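Local coordinates for Mll7089 protein (Mesorhizobium loti, PDB 2OZ8) that is of unknown function but, as an enolase-superfamily protein resembling mandelate racemase, may be a magnesium-dependent hydro-lyase, at residues I291-V304 with E312-L326. Residues are numbered along the deposited sequence; the frame is centred on the assembly and turned at random.
Sequences IPISIGNTFLEAGV and EVEWLEYSFQNFDHL
E317 reaches back from its strand to hold the neighbouring one just past its end: OE1 of E317 accepts the backbone N of N297 at 3.0 Å. The bond is bent, 139° at the hydrogen, and the donor stands above the carboxylate plane. With CG anti to the backbone N and an extended chain beyond it, E317 lays its carboxylate against the side-chain amide of N297, the two planes 20° apart and stacked. Its OE2 is held outside the two segments, hydrogen-bonded to S138 OG and salt-bridged to K165 NZ.

Before this point the strands run parallel; strand 293-295, helix 304-309 and strand 313-318 form the last beta-alpha-beta unit of the enolase-type barrel. I295 sits astride the pairing: its N binds W315 O at 3.1 Å. Its O takes E317 N at 2.8 Å. Nearer the strand starts, water 1 joins I293 O to E314 N. On one face of the sheet, I295 CG1 packs on V313 CG1 at 3.7 Å.

Beyond the strands, the rings of F299 and F323 form an offset stack, centroids 4.2 Å apart and planes nearly parallel, while L326 CD1 meets the F299 edge. E301 turns its carboxylate nearly perpendicular (83°) to the Y318 ring and touches its edge; water 4 links E301 OE2 to S319 N.

Replacing E317 by alanine would probably leave N297 N without this acceptor and take from S138 and K165 the carboxylate they bind. The chemistry thus implies that one buried carboxylate ties the backbone just after strand 293-295 to side chains of strands 132-138 and 163-167.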
# COMPACT_ATOMS: atom_id res chain seq x y z
N ILE A 291 14.21 -2.05 17.31
CA ILE A 291 13.22 -1.65 18.33
C ILE A 291 13.77 -1.97 19.73
O ILE A 291 14.19 -3.12 20.00
CB ILE A 291 11.89 -2.44 18.14
CG1 ILE A 291 11.34 -2.27 16.71
CG2 ILE A 291 10.82 -2.02 19.17
CD1 ILE A 291 11.17 -0.77 16.27
N PRO A 292 13.80 -0.98 20.63
CA PRO A 292 14.16 -1.30 22.02
C PRO A 292 13.03 -1.98 22.79
O PRO A 292 11.89 -1.93 22.36
CB PRO A 292 14.45 0.09 22.63
CG PRO A 292 13.60 1.05 21.80
CD PRO A 292 13.52 0.45 20.42
N ILE A 293 13.31 -2.52 23.96
CA ILE A 293 12.34 -3.32 24.72
C ILE A 293 12.45 -2.89 26.15
O ILE A 293 13.55 -2.61 26.61
CB ILE A 293 12.64 -4.87 24.62
CG1 ILE A 293 12.18 -5.40 23.26
CG2 ILE A 293 12.04 -5.68 25.78
CD1 ILE A 293 12.46 -6.90 23.03
N SER A 294 11.30 -2.78 26.84
CA SER A 294 11.36 -2.61 28.30
C SER A 294 10.76 -3.83 28.96
O SER A 294 9.88 -4.43 28.42
CB SER A 294 10.74 -1.31 28.79
OG SER A 294 9.42 -1.24 28.32
N ILE A 295 11.34 -4.24 30.07
CA ILE A 295 10.80 -5.31 30.90
C ILE A 295 9.89 -4.74 32.02
O ILE A 295 10.33 -3.91 32.84
CB ILE A 295 11.95 -6.11 31.51
CG1 ILE A 295 12.99 -6.48 30.41
CG2 ILE A 295 11.42 -7.26 32.40
CD1 ILE A 295 12.73 -7.64 29.50
N GLY A 296 8.63 -5.15 31.98
CA GLY A 296 7.68 -4.80 32.98
C GLY A 296 7.77 -5.72 34.21
O GLY A 296 8.72 -6.55 34.33
N ASN A 297 6.81 -5.55 35.12
CA ASN A 297 6.74 -6.35 36.33
C ASN A 297 6.81 -7.81 35.99
O ASN A 297 6.04 -8.28 35.16
CB ASN A 297 5.47 -6.07 37.12
CG ASN A 297 5.53 -4.76 37.81
OD1 ASN A 297 4.58 -3.96 37.74
ND2 ASN A 297 6.65 -4.48 38.46
N THR A 298 7.79 -8.49 36.57
CA THR A 298 7.79 -9.94 36.63
C THR A 298 7.70 -10.33 38.10
O THR A 298 8.22 -9.63 38.98
CB THR A 298 8.99 -10.56 35.85
OG1 THR A 298 10.26 -10.10 36.36
CG2 THR A 298 8.89 -10.17 34.36
N PHE A 299 6.97 -11.40 38.39
CA PHE A 299 6.86 -11.86 39.78
C PHE A 299 8.23 -12.11 40.38
O PHE A 299 8.98 -12.91 39.89
CB PHE A 299 5.95 -13.08 39.93
CG PHE A 299 5.37 -13.21 41.30
CD1 PHE A 299 4.12 -12.69 41.58
CD2 PHE A 299 6.12 -13.77 42.34
CE1 PHE A 299 3.59 -12.77 42.87
CE2 PHE A 299 5.60 -13.86 43.63
CZ PHE A 299 4.34 -13.36 43.90
N LEU A 300 8.53 -11.36 41.44
CA LEU A 300 9.79 -11.41 42.16
C LEU A 300 11.03 -11.08 41.33
O LEU A 300 12.13 -11.45 41.71
CB LEU A 300 9.97 -12.74 42.95
CG LEU A 300 9.22 -12.74 44.28
CD1 LEU A 300 9.32 -14.07 44.99
CD2 LEU A 300 9.69 -11.61 45.17
N GLU A 301 10.82 -10.36 40.24
CA GLU A 301 11.90 -9.75 39.44
C GLU A 301 12.77 -10.80 38.74
O GLU A 301 13.91 -10.54 38.39
CB GLU A 301 12.73 -8.75 40.27
CG GLU A 301 12.02 -7.43 40.60
CD GLU A 301 10.78 -7.63 41.45
OE1 GLU A 301 10.91 -8.20 42.57
OE2 GLU A 301 9.67 -7.27 40.98
N ALA A 302 12.21 -11.98 38.53
CA ALA A 302 12.81 -12.99 37.68
C ALA A 302 13.31 -12.45 36.31
O ALA A 302 14.38 -12.87 35.80
CB ALA A 302 11.81 -14.13 37.47
N GLY A 303 12.56 -11.51 35.71
CA GLY A 303 12.89 -10.99 34.39
C GLY A 303 14.20 -10.24 34.42
O GLY A 303 14.65 -9.78 33.38
N VAL A 304 14.82 -10.09 35.59
CA VAL A 304 16.13 -9.44 35.64
C VAL A 304 17.16 -10.07 34.66
O VAL A 304 18.01 -9.40 34.08
CB VAL A 304 16.69 -9.31 37.12
CG1 VAL A 304 17.08 -10.69 37.75
CG2 VAL A 304 17.83 -8.30 37.18
N GLU A 312 19.03 -4.67 23.66
CA GLU A 312 18.09 -3.56 23.42
C GLU A 312 17.25 -3.16 24.62
O GLU A 312 16.29 -2.39 24.46
CB GLU A 312 17.14 -3.86 22.27
CG GLU A 312 16.10 -4.86 22.53
CD GLU A 312 16.49 -6.22 22.11
OE1 GLU A 312 17.62 -6.64 22.38
OE2 GLU A 312 15.66 -6.90 21.51
N VAL A 313 17.59 -3.71 25.81
CA VAL A 313 16.84 -3.42 27.04
C VAL A 313 17.68 -2.54 27.93
O VAL A 313 18.82 -2.90 28.25
CB VAL A 313 16.44 -4.70 27.85
CG1 VAL A 313 15.74 -4.30 29.11
CG2 VAL A 313 15.61 -5.66 27.02
N GLU A 314 17.11 -1.40 28.33
CA GLU A 314 17.77 -0.55 29.32
C GLU A 314 17.01 -0.40 30.65
O GLU A 314 17.59 0.01 31.65
CB GLU A 314 18.23 0.80 28.66
CG GLU A 314 17.45 2.06 28.95
CD GLU A 314 18.16 3.37 28.50
OE1 GLU A 314 18.94 3.97 29.30
OE2 GLU A 314 17.92 3.82 27.35
N TRP A 315 15.72 -0.78 30.68
CA TRP A 315 14.84 -0.56 31.86
C TRP A 315 14.04 -1.77 32.31
O TRP A 315 13.48 -2.52 31.52
CB TRP A 315 13.89 0.60 31.66
CG TRP A 315 14.52 1.94 31.50
CD1 TRP A 315 14.72 2.61 30.33
CD2 TRP A 315 15.00 2.81 32.58
NE1 TRP A 315 15.34 3.85 30.61
CE2 TRP A 315 15.51 3.99 31.97
CE3 TRP A 315 15.04 2.69 33.98
CZ2 TRP A 315 16.05 5.07 32.73
CZ3 TRP A 315 15.62 3.73 34.74
CH2 TRP A 315 16.10 4.92 34.11
N LEU A 316 13.96 -1.93 33.61
CA LEU A 316 13.16 -2.98 34.24
C LEU A 316 12.21 -2.35 35.28
O LEU A 316 12.63 -1.50 36.07
CB LEU A 316 14.08 -4.04 34.91
CG LEU A 316 13.36 -5.02 35.83
CD1 LEU A 316 14.07 -6.31 35.90
CD2 LEU A 316 13.22 -4.37 37.26
N GLU A 317 10.95 -2.75 35.26
CA GLU A 317 9.96 -2.21 36.18
C GLU A 317 10.04 -2.83 37.58
O GLU A 317 10.06 -4.06 37.72
CB GLU A 317 8.55 -2.43 35.59
CG GLU A 317 7.45 -1.73 36.39
CD GLU A 317 6.11 -1.86 35.78
OE1 GLU A 317 5.97 -2.70 34.89
OE2 GLU A 317 5.19 -1.14 36.20
N TYR A 318 10.02 -1.98 38.60
CA TYR A 318 9.88 -2.47 40.00
C TYR A 318 8.76 -1.72 40.75
O TYR A 318 8.72 -0.50 40.74
CB TYR A 318 11.21 -2.41 40.78
CG TYR A 318 11.04 -2.97 42.17
CD1 TYR A 318 10.90 -4.35 42.38
CD2 TYR A 318 10.93 -2.11 43.27
CE1 TYR A 318 10.65 -4.86 43.66
CE2 TYR A 318 10.68 -2.60 44.56
CZ TYR A 318 10.56 -3.96 44.74
OH TYR A 318 10.33 -4.41 45.98
N SER A 319 7.88 -2.45 41.43
CA SER A 319 6.62 -1.89 41.92
C SER A 319 6.41 -1.99 43.44
O SER A 319 5.32 -1.76 43.93
CB SER A 319 5.45 -2.52 41.18
OG SER A 319 5.43 -2.08 39.83
N PHE A 320 7.47 -2.34 44.17
CA PHE A 320 7.42 -2.38 45.62
C PHE A 320 6.32 -3.29 46.16
O PHE A 320 5.80 -3.02 47.23
CB PHE A 320 7.31 -0.94 46.20
CG PHE A 320 8.42 -0.06 45.75
CD1 PHE A 320 9.58 0.02 46.48
CD2 PHE A 320 8.31 0.68 44.55
CE1 PHE A 320 10.61 0.81 46.06
CE2 PHE A 320 9.37 1.48 44.11
CZ PHE A 320 10.52 1.52 44.86
N GLN A 321 6.00 -4.37 45.47
CA GLN A 321 4.97 -5.30 45.99
C GLN A 321 5.45 -6.11 47.25
O GLN A 321 6.66 -6.31 47.46
CB GLN A 321 4.45 -6.19 44.87
CG GLN A 321 3.62 -5.41 43.84
CD GLN A 321 3.42 -6.16 42.55
OE1 GLN A 321 2.28 -6.42 42.15
NE2 GLN A 321 4.53 -6.52 41.87
N ASN A 322 4.53 -6.51 48.13
CA ASN A 322 4.92 -7.23 49.36
C ASN A 322 5.03 -8.72 49.04
O ASN A 322 4.14 -9.48 49.38
CB ASN A 322 3.95 -7.00 50.52
CG ASN A 322 2.54 -7.52 50.23
OD1 ASN A 322 2.10 -7.49 49.07
ND2 ASN A 322 1.82 -7.99 51.27
N PHE A 323 6.13 -9.11 48.40
CA PHE A 323 6.33 -10.47 47.85
C PHE A 323 7.58 -11.15 48.43
O PHE A 323 7.73 -12.33 48.31
CB PHE A 323 6.51 -10.43 46.30
CG PHE A 323 5.26 -10.08 45.51
CD1 PHE A 323 4.01 -10.00 46.12
CD2 PHE A 323 5.33 -9.84 44.14
CE1 PHE A 323 2.83 -9.67 45.37
CE2 PHE A 323 4.20 -9.53 43.39
CZ PHE A 323 2.94 -9.46 44.00
N ASP A 324 8.48 -10.41 49.03
CA ASP A 324 9.81 -10.92 49.30
C ASP A 324 9.82 -12.07 50.31
O ASP A 324 10.71 -12.93 50.28
CB ASP A 324 10.73 -9.77 49.78
CG ASP A 324 11.07 -8.76 48.67
OD1 ASP A 324 10.47 -8.77 47.55
OD2 ASP A 324 11.97 -7.94 48.92
N HIS A 325 8.84 -12.09 51.21
CA HIS A 325 8.77 -13.09 52.24
C HIS A 325 8.65 -14.52 51.66
O HIS A 325 8.93 -15.53 52.36
CB HIS A 325 7.61 -12.78 53.18
CG HIS A 325 6.28 -12.88 52.53
ND1 HIS A 325 5.82 -11.96 51.61
CD2 HIS A 325 5.30 -13.82 52.64
CE1 HIS A 325 4.62 -12.31 51.19
NE2 HIS A 325 4.28 -13.44 51.80
N LEU A 326 8.27 -14.61 50.40
CA LEU A 326 8.06 -15.89 49.80
C LEU A 326 9.36 -16.59 49.40
O LEU A 326 9.35 -17.80 49.19
CB LEU A 326 7.11 -15.80 48.61
CG LEU A 326 5.65 -15.37 48.74
CD1 LEU A 326 5.09 -15.07 47.35
CD2 LEU A 326 4.75 -16.36 49.46
O HOH W 1 14.06 -0.46 28.03
O HOH W 2 5.25 -8.41 39.87
O HOH W 3 9.61 -6.58 38.19
O HOH W 4 7.91 -5.37 40.67
O HOH W 5 12.12 -8.58 44.91